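Local coordinates for protein putative dioxygenase (1H-3-hydroxy-4-oxoquinaldine 2,4-dioxygenase) (Mycobacteroides abscessus subsp. abscessus, PDB 6RA3) that cleaves the ring of the Pseudomonas quinolone signal with dioxygen, forming N-octanoylanthranilate and carbon monoxide, at residues Val87-Trp100 / Leu109-Leu122. Residues are numbered along the deposited sequence; the frame is centred on the assembly and turned at random.
Sequences VDSFVPIAHAHGGW and LGAQRVPAVMILDL
Strands 90-95 and 116-120 run parallel, their axes 4.8 Å apart and 12° from aligned, joined by alternating backbone hydrogen bonds: M118 N to P92 O, A94 N to M118 O, L120 N to A94 O, A96 N to L120 O. At P92, which has no N-H to give, the ring carbon CD instead meets A116 O at 3.3 Å. Farther back, F90 N donates to R113 O (3.0 Å). The F90 ring takes V114 CG2 over one face, 3.6 Å from the centroid, while L109 CD1 and R113 NE lie at its edge. R113 bends at chi2 (87°), which swings NE onto D88 O at 2.7 Å; the oxygen lies near the guanidinium plane, but NE stands above the carbonyl plane. NH2 of the same arginine forms a salt bridge with D83 of helix 71-84. With helix 99-109 between them, the strands form a beta-alpha-beta unit in the central sheet of the alpha/beta-hydrolase fold. A96 (phi 34°) stands at the nucleophile-elbow position and, being alanine, brings no nucleophilic group. At this turn, L122 from beyond strand 116-120 sets CD1 obliquely against the ring of H97, which probably binds the substrate, 3.3 Å from ND1, itself acceptor of a weak hydrogen bond from W100 NE1. L122 CD2 and I119 CD1 lie against G99 CA. D121 OD1 accepts a hydrogen bond from ND1 of H246, the probable proton donor/acceptor, whose backbone oxygen receives H95 NE2.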
ATOM      1  N   VAL A  87       0.843  -8.176 -22.278  1.00 41.09           N
ATOM      2  CA  VAL A  87      -0.427  -7.705 -22.798  1.00 37.88           C
ATOM      3  C   VAL A  87      -0.260  -7.623 -24.303  1.00 46.61           C
ATOM      4  O   VAL A  87       0.663  -6.966 -24.792  1.00 43.90           O
ATOM      5  CB  VAL A  87      -0.809  -6.350 -22.204  1.00 41.54           C
ATOM      6  CG1 VAL A  87      -2.006  -5.772 -22.939  1.00 37.82           C
ATOM      7  CG2 VAL A  87      -1.109  -6.507 -20.714  1.00 41.95           C
ATOM      8  N   ASP A  88      -1.112  -8.330 -25.037  1.00 51.08           N
ATOM      9  CA  ASP A  88      -1.096  -8.191 -26.488  1.00 54.40           C
ATOM     10  C   ASP A  88      -2.006  -7.032 -26.885  1.00 50.23           C
ATOM     11  O   ASP A  88      -1.627  -5.861 -26.742  1.00 41.77           O
ATOM     12  CB  ASP A  88      -1.502  -9.498 -27.177  1.00 49.93           C
ATOM     13  CG  ASP A  88      -1.226  -9.465 -28.691  1.00 68.60           C
ATOM     14  OD1 ASP A  88      -0.698  -8.431 -29.197  1.00 56.64           O
ATOM     15  OD2 ASP A  88      -1.518 -10.475 -29.374  1.00 77.37           O
ATOM     16  N   SER A  89      -3.211  -7.322 -27.360  1.00 48.09           N
ATOM     17  CA  SER A  89      -4.072  -6.255 -27.837  1.00 44.21           C
ATOM     18  C   SER A  89      -4.731  -5.560 -26.656  1.00 40.48           C
ATOM     19  O   SER A  89      -5.102  -6.191 -25.661  1.00 41.05           O
ATOM     20  CB  SER A  89      -5.126  -6.786 -28.813  1.00 50.75           C
ATOM     21  OG  SER A  89      -5.973  -7.751 -28.211  1.00 53.40           O
ATOM     22  N   PHE A  90      -4.869  -4.241 -26.761  1.00 38.71           N
ATOM     23  CA  PHE A  90      -5.369  -3.486 -25.634  1.00 37.75           C
ATOM     24  C   PHE A  90      -6.022  -2.207 -26.104  1.00 35.11           C
ATOM     25  O   PHE A  90      -5.763  -1.702 -27.200  1.00 37.42           O
ATOM     26  CB  PHE A  90      -4.251  -3.197 -24.610  1.00 39.29           C
ATOM     27  CG  PHE A  90      -3.088  -2.364 -25.134  1.00 34.05           C
ATOM     28  CD1 PHE A  90      -1.978  -2.967 -25.703  1.00 37.41           C
ATOM     29  CD2 PHE A  90      -3.086  -0.994 -24.979  1.00 35.20           C
ATOM     30  CE1 PHE A  90      -0.878  -2.198 -26.140  1.00 31.07           C
ATOM     31  CE2 PHE A  90      -1.998  -0.221 -25.400  1.00 27.46           C
ATOM     32  CZ  PHE A  90      -0.905  -0.820 -25.973  1.00 31.76           C
ATOM     33  N   VAL A  91      -6.861  -1.692 -25.227  1.00 32.11           N
ATOM     34  CA  VAL A  91      -7.685  -0.526 -25.482  1.00 35.13           C
ATOM     35  C   VAL A  91      -7.367   0.510 -24.414  1.00 38.83           C
ATOM     36  O   VAL A  91      -7.882   0.441 -23.298  1.00 35.37           O
ATOM     37  CB  VAL A  91      -9.180  -0.889 -25.469  1.00 35.01           C
ATOM     38  CG1 VAL A  91     -10.029   0.353 -25.423  1.00 31.36           C
ATOM     39  CG2 VAL A  91      -9.517  -1.739 -26.676  1.00 35.92           C
ATOM     40  N   PRO A  92      -6.536   1.511 -24.731  1.00 39.98           N
ATOM     41  CA  PRO A  92      -6.325   2.615 -23.790  1.00 34.54           C
ATOM     42  C   PRO A  92      -7.609   3.361 -23.463  1.00 32.04           C
ATOM     43  O   PRO A  92      -8.428   3.636 -24.336  1.00 36.03           O
ATOM     44  CB  PRO A  92      -5.338   3.521 -24.525  1.00 28.68           C
ATOM     45  CG  PRO A  92      -4.636   2.648 -25.481  1.00 42.37           C
ATOM     46  CD  PRO A  92      -5.582   1.553 -25.862  1.00 35.77           C
ATOM     47  N   ILE A  93      -7.778   3.662 -22.180  1.00 26.03           N
ATOM     48  CA  ILE A  93      -8.759   4.608 -21.672  1.00 29.73           C
ATOM     49  C   ILE A  93      -7.957   5.725 -21.004  1.00 38.18           C
ATOM     50  O   ILE A  93      -7.201   5.454 -20.063  1.00 34.68           O
ATOM     51  CB  ILE A  93      -9.731   3.964 -20.671  1.00 31.63           C
ATOM     52  CG1 ILE A  93     -10.380   2.690 -21.251  1.00 37.31           C
ATOM     53  CG2 ILE A  93     -10.800   4.987 -20.201  1.00 27.86           C
ATOM     54  CD1 ILE A  93     -11.462   2.066 -20.312  1.00 39.35           C
ATOM     55  N   ALA A  94      -8.121   6.975 -21.470  1.00 37.75           N
ATOM     56  CA  ALA A  94      -7.213   8.068 -21.091  1.00 35.68           C
ATOM     57  C   ALA A  94      -7.965   9.330 -20.695  1.00 40.90           C
ATOM     58  O   ALA A  94      -8.825   9.817 -21.444  1.00 39.35           O
ATOM     59  CB  ALA A  94      -6.248   8.372 -22.235  1.00 34.39           C
ATOM     60  N   HIS A  95      -7.607   9.895 -19.539  1.00 40.20           N
ATOM     61  CA  HIS A  95      -8.286  11.071 -19.023  1.00 41.72           C
ATOM     62  C   HIS A  95      -7.598  12.351 -19.478  1.00 44.44           C
ATOM     63  O   HIS A  95      -6.371  12.487 -19.365  1.00 33.62           O
ATOM     64  CB  HIS A  95      -8.349  11.073 -17.508  1.00 42.21           C
ATOM     65  CG  HIS A  95      -8.981  12.306 -16.960  1.00 44.01           C
ATOM     66  ND1 HIS A  95      -8.245  13.353 -16.449  1.00 46.01           N
ATOM     67  CD2 HIS A  95     -10.279  12.680 -16.879  1.00 40.47           C
ATOM     68  CE1 HIS A  95      -9.066  14.302 -16.044  1.00 44.80           C
ATOM     69  NE2 HIS A  95     -10.305  13.917 -16.294  1.00 43.46           N
ATOM     70  N   ALA A  96      -8.414  13.299 -19.943  1.00 39.27           N
ATOM     71  CA  ALA A  96      -7.957  14.583 -20.461  1.00 39.33           C
ATOM     72  C   ALA A  96      -6.614  14.435 -21.159  1.00 37.37           C
ATOM     73  O   ALA A  96      -6.470  13.655 -22.104  1.00 34.93           O
ATOM     74  CB  ALA A  96      -7.885  15.613 -19.335  1.00 38.51           C
ATOM     75  N   HIS A  97      -5.606  15.155 -20.689  1.00 41.76           N
ATOM     76  CA  HIS A  97      -4.411  15.264 -21.500  1.00 43.01           C
ATOM     77  C   HIS A  97      -3.562  14.004 -21.498  1.00 35.38           C
ATOM     78  O   HIS A  97      -2.647  13.912 -22.319  1.00 33.33           O
ATOM     79  CB  HIS A  97      -3.671  16.532 -21.068  1.00 44.69           C
ATOM     80  CG  HIS A  97      -4.509  17.752 -21.297  1.00 45.23           C
ATOM     81  ND1 HIS A  97      -4.669  18.309 -22.550  1.00 41.77           N
ATOM     82  CD2 HIS A  97      -5.343  18.430 -20.473  1.00 43.18           C
ATOM     83  CE1 HIS A  97      -5.507  19.330 -22.466  1.00 38.86           C
ATOM     84  NE2 HIS A  97      -5.936  19.419 -21.221  1.00 36.63           N
ATOM     85  N   GLY A  98      -3.906  12.983 -20.698  1.00 36.02           N
ATOM     86  CA  GLY A  98      -3.374  11.658 -20.982  1.00 36.47           C
ATOM     87  C   GLY A  98      -3.754  11.156 -22.367  1.00 32.19           C
ATOM     88  O   GLY A  98      -3.038  10.318 -22.940  1.00 30.25           O
ATOM     89  N   GLY A  99      -4.853  11.686 -22.937  1.00 40.51           N
ATOM     90  CA  GLY A  99      -5.216  11.359 -24.316  1.00 34.08           C
ATOM     91  C   GLY A  99      -4.070  11.514 -25.289  1.00 35.03           C
ATOM     92  O   GLY A  99      -3.950  10.750 -26.253  1.00 30.61           O
ATOM     93  N   TRP A 100      -3.193  12.497 -25.050  1.00 28.94           N
ATOM     94  CA  TRP A 100      -2.102  12.702 -25.982  1.00 26.58           C
ATOM     95  C   TRP A 100      -1.182  11.506 -26.023  1.00 32.99           C
ATOM     96  O   TRP A 100      -0.699  11.137 -27.096  1.00 28.69           O
ATOM     97  CB  TRP A 100      -1.299  13.960 -25.630  1.00 35.54           C
ATOM     98  CG  TRP A 100      -2.030  15.238 -25.751  1.00 36.24           C
ATOM     99  CD1 TRP A 100      -2.666  15.918 -24.753  1.00 36.10           C
ATOM    100  CD2 TRP A 100      -2.186  16.030 -26.942  1.00 39.65           C
ATOM    101  NE1 TRP A 100      -3.215  17.084 -25.249  1.00 36.41           N
ATOM    102  CE2 TRP A 100      -2.946  17.169 -26.590  1.00 39.95           C
ATOM    103  CE3 TRP A 100      -1.760  15.887 -28.269  1.00 39.73           C
ATOM    104  CZ2 TRP A 100      -3.287  18.168 -27.519  1.00 41.69           C
ATOM    105  CZ3 TRP A 100      -2.101  16.894 -29.190  1.00 38.79           C
ATOM    106  CH2 TRP A 100      -2.859  18.004 -28.797  1.00 35.66           C
ATOM    107  N   LEU A 109       2.037   1.498 -32.256  1.00 43.56           N
ATOM    108  CA  LEU A 109       1.853   0.050 -32.233  1.00 45.15           C
ATOM    109  C   LEU A 109       0.943  -0.474 -33.335  1.00 45.86           C
ATOM    110  O   LEU A 109       1.008  -1.670 -33.658  1.00 42.30           O
ATOM    111  CB  LEU A 109       1.278  -0.383 -30.882  1.00 43.27           C
ATOM    112  CG  LEU A 109       2.166  -0.107 -29.677  1.00 37.44           C
ATOM    113  CD1 LEU A 109       1.400  -0.402 -28.399  1.00 41.42           C
ATOM    114  CD2 LEU A 109       3.451  -0.894 -29.760  1.00 43.29           C
ATOM    115  N   GLY A 110       0.087   0.379 -33.884  1.00 47.31           N
ATOM    116  CA  GLY A 110      -0.797   0.001 -34.961  1.00 49.25           C
ATOM    117  C   GLY A 110      -2.143  -0.440 -34.431  1.00 51.43           C
ATOM    118  O   GLY A 110      -2.346  -0.639 -33.226  1.00 40.94           O
ATOM    119  N   ALA A 111      -3.078  -0.607 -35.375  1.00 53.05           N
ATOM    120  CA  ALA A 111      -4.486  -0.830 -35.067  1.00 50.08           C
ATOM    121  C   ALA A 111      -4.812  -2.282 -34.742  1.00 43.14           C
ATOM    122  O   ALA A 111      -5.908  -2.546 -34.235  1.00 46.36           O
ATOM    123  CB  ALA A 111      -5.357  -0.364 -36.239  1.00 52.61           C
ATOM    124  N   GLN A 112      -3.901  -3.224 -35.025  1.00 43.13           N
ATOM    125  CA  GLN A 112      -4.103  -4.613 -34.610  1.00 49.98           C
ATOM    126  C   GLN A 112      -3.742  -4.798 -33.138  1.00 51.10           C
ATOM    127  O   GLN A 112      -4.498  -5.423 -32.382  1.00 47.37           O
ATOM    128  CB  GLN A 112      -3.277  -5.561 -35.491  1.00 54.90           C
ATOM    129  CG  GLN A 112      -3.702  -5.624 -36.993  1.00 71.78           C
ATOM    130  CD  GLN A 112      -3.164  -4.460 -37.857  1.00 79.90           C
ATOM    131  OE1 GLN A 112      -1.985  -4.091 -37.773  1.00 84.46           O
ATOM    132  NE2 GLN A 112      -4.037  -3.886 -38.692  1.00 65.33           N
ATOM    133  N   ARG A 113      -2.608  -4.224 -32.711  1.00 47.29           N
ATOM    134  CA  ARG A 113      -2.232  -4.254 -31.299  1.00 46.04           C
ATOM    135  C   ARG A 113      -3.105  -3.315 -30.474  1.00 40.52           C
ATOM    136  O   ARG A 113      -3.491  -3.654 -29.352  1.00 39.76           O
ATOM    137  CB  ARG A 113      -0.753  -3.898 -31.142  1.00 47.39           C
ATOM    138  CG  ARG A 113      -0.263  -3.722 -29.681  1.00 48.63           C
ATOM    139  CD  ARG A 113       0.170  -5.055 -29.081  1.00 54.90           C
ATOM    140  NE  ARG A 113       0.674  -4.939 -27.708  1.00 56.64           N
ATOM    141  CZ  ARG A 113       1.954  -4.770 -27.369  1.00 52.51           C
ATOM    142  NH1 ARG A 113       2.913  -4.675 -28.289  1.00 50.15           N
ATOM    143  NH2 ARG A 113       2.275  -4.703 -26.088  1.00 43.01           N
ATOM    144  N   VAL A 114      -3.439  -2.145 -31.008  1.00 36.62           N
ATOM    145  CA  VAL A 114      -4.312  -1.197 -30.318  1.00 38.66           C
ATOM    146  C   VAL A 114      -5.506  -0.898 -31.218  1.00 50.01           C
ATOM    147  O   VAL A 114      -5.467   0.059 -32.016  1.00 42.06           O
ATOM    148  CB  VAL A 114      -3.561   0.090 -29.931  1.00 44.66           C
ATOM    149  CG1 VAL A 114      -4.520   1.183 -29.429  1.00 33.95           C
ATOM    150  CG2 VAL A 114      -2.536  -0.237 -28.857  1.00 45.55           C
ATOM    151  N   PRO A 115      -6.583  -1.688 -31.115  1.00 50.46           N
ATOM    152  CA  PRO A 115      -7.736  -1.520 -32.013  1.00 43.28           C
ATOM    153  C   PRO A 115      -8.672  -0.405 -31.614  1.00 42.71           C
ATOM    154  O   PRO A 115      -9.560  -0.058 -32.396  1.00 49.70           O
ATOM    155  CB  PRO A 115      -8.451  -2.866 -31.892  1.00 50.73           C
ATOM    156  CG  PRO A 115      -8.217  -3.220 -30.454  1.00 51.06           C
ATOM    157  CD  PRO A 115      -6.785  -2.820 -30.192  1.00 44.34           C
ATOM    158  N   ALA A 116      -8.529   0.162 -30.429  1.00 42.05           N
ATOM    159  CA  ALA A 116      -9.427   1.236 -30.047  1.00 40.45           C
ATOM    160  C   ALA A 116      -8.801   2.041 -28.917  1.00 41.45           C
ATOM    161  O   ALA A 116      -7.892   1.577 -28.220  1.00 35.83           O
ATOM    162  CB  ALA A 116     -10.797   0.694 -29.638  1.00 41.17           C
ATOM    163  N   VAL A 117      -9.328   3.249 -28.745  1.00 36.09           N
ATOM    164  CA  VAL A 117      -8.879   4.220 -27.750  1.00 40.24           C
ATOM    165  C   VAL A 117     -10.081   5.029 -27.310  1.00 30.57           C
ATOM    166  O   VAL A 117     -10.766   5.622 -28.142  1.00 42.24           O
ATOM    167  CB  VAL A 117      -7.808   5.200 -28.291  1.00 39.85           C
ATOM    168  CG1 VAL A 117      -7.540   6.326 -27.266  1.00 41.49           C
ATOM    169  CG2 VAL A 117      -6.539   4.487 -28.673  1.00 41.03           C
ATOM    170  N   MET A 118     -10.305   5.117 -26.007  1.00 33.69           N
ATOM    171  CA  MET A 118     -11.282   6.034 -25.434  1.00 33.31           C
ATOM    172  C   MET A 118     -10.567   7.193 -24.748  1.00 45.94           C
ATOM    173  O   MET A 118      -9.608   6.982 -23.992  1.00 32.69           O
ATOM    174  CB  MET A 118     -12.189   5.325 -24.427  1.00 34.18           C
ATOM    175  CG  MET A 118     -13.158   6.241 -23.725  1.00 48.16           C
ATOM    176  SD  MET A 118     -14.627   5.440 -23.010  1.00 48.19           S
ATOM    177  CE  MET A 118     -15.408   5.011 -24.534  1.00 55.38           C
ATOM    178  N   ILE A 119     -11.054   8.412 -24.993  1.00 45.34           N
ATOM    179  CA  ILE A 119     -10.515   9.626 -24.389  1.00 41.54           C
ATOM    180  C   ILE A 119     -11.639  10.330 -23.653  1.00 41.79           C
ATOM    181  O   ILE A 119     -12.770  10.400 -24.147  1.00 45.98           O
ATOM    182  CB  ILE A 119      -9.856  10.541 -25.439  1.00 41.69           C
ATOM    183  CG1 ILE A 119      -8.709   9.786 -26.135  1.00 47.10           C
ATOM    184  CG2 ILE A 119      -9.353  11.827 -24.795  1.00 53.20           C
ATOM    185  CD1 ILE A 119      -8.031  10.534 -27.272  1.00 53.92           C
ATOM    186  N   LEU A 120     -11.335  10.800 -22.446  1.00 42.37           N
ATOM    187  CA  LEU A 120     -12.279  11.462 -21.553  1.00 48.14           C
ATOM    188  C   LEU A 120     -11.898  12.940 -21.449  1.00 53.70           C
ATOM    189  O   LEU A 120     -10.813  13.268 -20.952  1.00 44.15           O
ATOM    190  CB  LEU A 120     -12.269  10.814 -20.169  1.00 57.07           C
ATOM    191  CG  LEU A 120     -13.021   9.509 -19.873  1.00 50.83           C
ATOM    192  CD1 LEU A 120     -13.033   8.550 -21.037  1.00 44.45           C
ATOM    193  CD2 LEU A 120     -12.388   8.869 -18.652  1.00 47.09           C
ATOM    194  N   ASP A 121     -12.785  13.816 -21.946  1.00 54.13           N
ATOM    195  CA  ASP A 121     -12.792  15.260 -21.650  1.00 48.71           C
ATOM    196  C   ASP A 121     -11.488  15.957 -22.042  1.00 46.85           C
ATOM    197  O   ASP A 121     -10.897  16.687 -21.248  1.00 50.97           O
ATOM    198  CB  ASP A 121     -13.108  15.492 -20.174  1.00 48.24           C
ATOM    199  CG  ASP A 121     -14.080  16.645 -19.952  1.00 51.59           C
ATOM    200  OD1 ASP A 121     -13.662  17.825 -20.019  1.00 48.18           O
ATOM    201  OD2 ASP A 121     -15.276  16.368 -19.710  1.00 52.07           O
ATOM    202  N   LEU A 122     -11.049  15.741 -23.284  1.00 44.99           N
ATOM    203  CA  LEU A 122      -9.853  16.366 -23.849  1.00 49.58           C
ATOM    204  C   LEU A 122     -10.261  17.456 -24.843  1.00 55.03           C
ATOM    205  O   LEU A 122     -11.033  17.192 -25.770  1.00 41.11           O
ATOM    206  CB  LEU A 122      -8.973  15.314 -24.535  1.00 41.78           C
ATOM    207  CG  LEU A 122      -7.768  15.790 -25.349  1.00 48.76           C
ATOM    208  CD1 LEU A 122      -6.787  16.619 -24.494  1.00 47.86           C
ATOM    209  CD2 LEU A 122      -7.065  14.614 -25.987  1.00 45.07           C
TER